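Local coordinates for cell surface protein (Faecalibacterium prausnitzii A2-165, PDB 4GT6) that is of unknown function but, as a leucine-rich-repeat part of a longer extracellular protein, probably binds other proteins, at residues S269-D274 and D292-S297. Sequence-based numbering, arbitrary orientation. Where two conformers were deposited one is given.
With NA (sodium ion), chain R; EDO (1,2-ethanediol), chain I.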
# COMPACT_ATOMS: atom_id res chain seq x y z
N SER A 269 23.53 -4.38 -9.78
CA SER A 269 23.82 -5.80 -9.86
C SER A 269 23.13 -6.54 -8.73
O SER A 269 23.26 -6.12 -7.59
CB SER A 269 25.33 -6.01 -9.78
OG SER A 269 25.66 -7.39 -9.80
N VAL A 270 22.44 -7.65 -9.03
CA VAL A 270 21.83 -8.43 -7.96
C VAL A 270 22.24 -9.91 -8.14
O VAL A 270 22.36 -10.39 -9.27
CB VAL A 270 20.28 -8.24 -7.86
CG1 VAL A 270 19.55 -8.72 -9.11
CG2 VAL A 270 19.71 -8.90 -6.59
N LYS A 271 22.47 -10.61 -7.01
CA LYS A 271 22.83 -12.02 -7.02
C LYS A 271 21.87 -12.77 -6.12
O LYS A 271 21.60 -12.33 -5.00
CB LYS A 271 24.29 -12.25 -6.63
CG LYS A 271 25.23 -11.73 -7.71
CD LYS A 271 26.71 -11.84 -7.38
CE LYS A 271 27.55 -11.18 -8.46
NZ LYS A 271 27.30 -11.75 -9.81
N MSE A 272 21.29 -13.87 -6.64
CA MSE A 272 20.33 -14.70 -5.89
C MSE A 272 20.99 -15.99 -5.46
O MSE A 272 21.61 -16.62 -6.31
CB MSE A 272 19.11 -15.11 -6.77
CG MSE A 272 18.30 -14.01 -7.26
SE MSE A 272 16.84 -14.85 -8.21
CE MSE A 272 16.64 -13.32 -9.39
N PRO A 273 20.78 -16.45 -4.21
CA PRO A 273 21.27 -17.77 -3.82
C PRO A 273 20.35 -18.85 -4.40
O PRO A 273 19.17 -18.56 -4.70
CB PRO A 273 21.19 -17.73 -2.28
CG PRO A 273 19.97 -16.89 -2.02
CD PRO A 273 19.98 -15.83 -3.12
N ASP A 274 20.84 -20.11 -4.45
CA ASP A 274 20.02 -21.21 -4.97
C ASP A 274 18.89 -21.60 -3.99
O ASP A 274 17.98 -22.33 -4.38
CB ASP A 274 20.87 -22.42 -5.34
CG ASP A 274 21.81 -22.15 -6.52
OD1 ASP A 274 21.49 -21.27 -7.36
OD2 ASP A 274 22.85 -22.84 -6.61
N ASP A 292 23.02 -6.25 -14.17
CA ASP A 292 23.43 -7.65 -14.03
C ASP A 292 22.58 -8.38 -13.02
O ASP A 292 22.34 -7.88 -11.92
CB ASP A 292 24.91 -7.71 -13.59
CG ASP A 292 25.86 -7.11 -14.60
OD1 ASP A 292 25.91 -7.61 -15.74
OD2 ASP A 292 26.58 -6.16 -14.24
N ILE A 293 22.09 -9.55 -13.43
CA ILE A 293 21.26 -10.41 -12.58
C ILE A 293 21.82 -11.82 -12.64
O ILE A 293 21.97 -12.37 -13.73
CB ILE A 293 19.76 -10.39 -13.01
CG1 ILE A 293 19.16 -8.98 -12.95
CG2 ILE A 293 18.92 -11.37 -12.12
CD1 ILE A 293 18.57 -8.55 -14.22
N GLU A 294 22.14 -12.40 -11.47
CA GLU A 294 22.57 -13.79 -11.33
C GLU A 294 21.40 -14.51 -10.67
O GLU A 294 21.03 -14.19 -9.53
CB GLU A 294 23.87 -13.89 -10.51
CG GLU A 294 24.43 -15.30 -10.41
CD GLU A 294 25.82 -15.41 -9.80
OE1 GLU A 294 26.63 -14.46 -9.96
OE2 GLU A 294 26.11 -16.46 -9.18
N PHE A 295 20.77 -15.42 -11.40
CA PHE A 295 19.59 -16.12 -10.94
C PHE A 295 19.90 -17.33 -10.11
O PHE A 295 20.91 -17.98 -10.32
CB PHE A 295 18.78 -16.60 -12.16
CG PHE A 295 18.14 -15.49 -12.96
CD1 PHE A 295 16.92 -14.95 -12.56
CD2 PHE A 295 18.74 -14.99 -14.11
CE1 PHE A 295 16.32 -13.92 -13.29
CE2 PHE A 295 18.13 -13.98 -14.86
CZ PHE A 295 16.92 -13.46 -14.46
N SER A 296 18.93 -17.71 -9.26
CA SER A 296 18.94 -18.96 -8.54
C SER A 296 18.72 -20.11 -9.55
O SER A 296 17.90 -19.94 -10.47
CB SER A 296 17.80 -18.96 -7.53
OG SER A 296 17.55 -20.29 -7.12
N SER A 297 19.35 -21.27 -9.31
CA SER A 297 19.15 -22.45 -10.18
C SER A 297 17.80 -23.15 -9.87
O SER A 297 17.47 -24.12 -10.54
CB SER A 297 20.30 -23.44 -9.99
OG SER A 297 20.24 -23.99 -8.68
NA NA R . 17.16 -23.95 -12.90
C1 EDO I . 23.56 -18.56 -8.37
O1 EDO I . 22.89 -18.93 -7.18
C2 EDO I . 24.01 -19.83 -9.15
O2 EDO I . 22.88 -20.57 -9.59
O HOH W 1 28.08 -7.56 -11.67
O HOH W 2 23.16 -24.81 -8.67
O HOH W 3 16.48 -21.63 -12.39
O HOH W 4 14.83 -24.48 -12.40
O HOH W 5 17.66 -26.34 -13.15
O HOH W 6 19.44 -23.44 -13.54
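Val-270 and Ile-293 pair at the middle of two parallel strands, 269-271 and 292-294, whose axes run 4.8 Å apart. Val-270 bonds to both flanking residues of its neighbour: its N donates to Asp-292 O (2.9 Å), and its O accepts Glu-294 N in the carbonyl plane (3.0 Å). The ladder continues just past the strands, where Met-272 N reaches Glu-294 O. On the inward face, Val-270 CG1 meets Ile-293 CG1 at 3.9 Å. The Met-272 side chain, a selenomethionine extended beyond CG, runs alongside Phe-295 and brings CE to 3.6 Å from Phe-295 CD1, approaching the ring obliquely. Ile-293 CG2 sits over the centre of one face of that ring, and Ile-316 of the next strand touches both Ile-293 and Phe-295. Ser-269, Lys-271, Asp-292 and Glu-294 line the opposite, polar face of the sheet. With CG of Glu-294 opposite its backbone N (chi1 -176°) and the chain extended, OE1 arrives at Lys-271 NZ for a 2.8 Å salt bridge, made by one of two deposited lysine conformers; NZ meets the oxygen nearly along its C-O axis. A water links Ser-269 OG to Asp-292 OD2. Farther along, Asp-274 OD1 takes the N-H of Ser-297 (2.9 Å) from above the carboxylate plane, and also accepts a hydrogen bond from O2 of an ethanediol, probably from the crystallisation liquor. Ser-296 OG hydrogen-bonds instead with Val-276 O and Arg-298 N, while Ser-296 N is buried without a partner. Ser-297 O binds a sodium ion at 2.4 Å, a site completed by Glu-320 O and four waters. Parallel strands paired in register, their apolar residues stacked on the inner side, are characteristic of a leucine-rich-repeat solenoid, here in a BspA-type region.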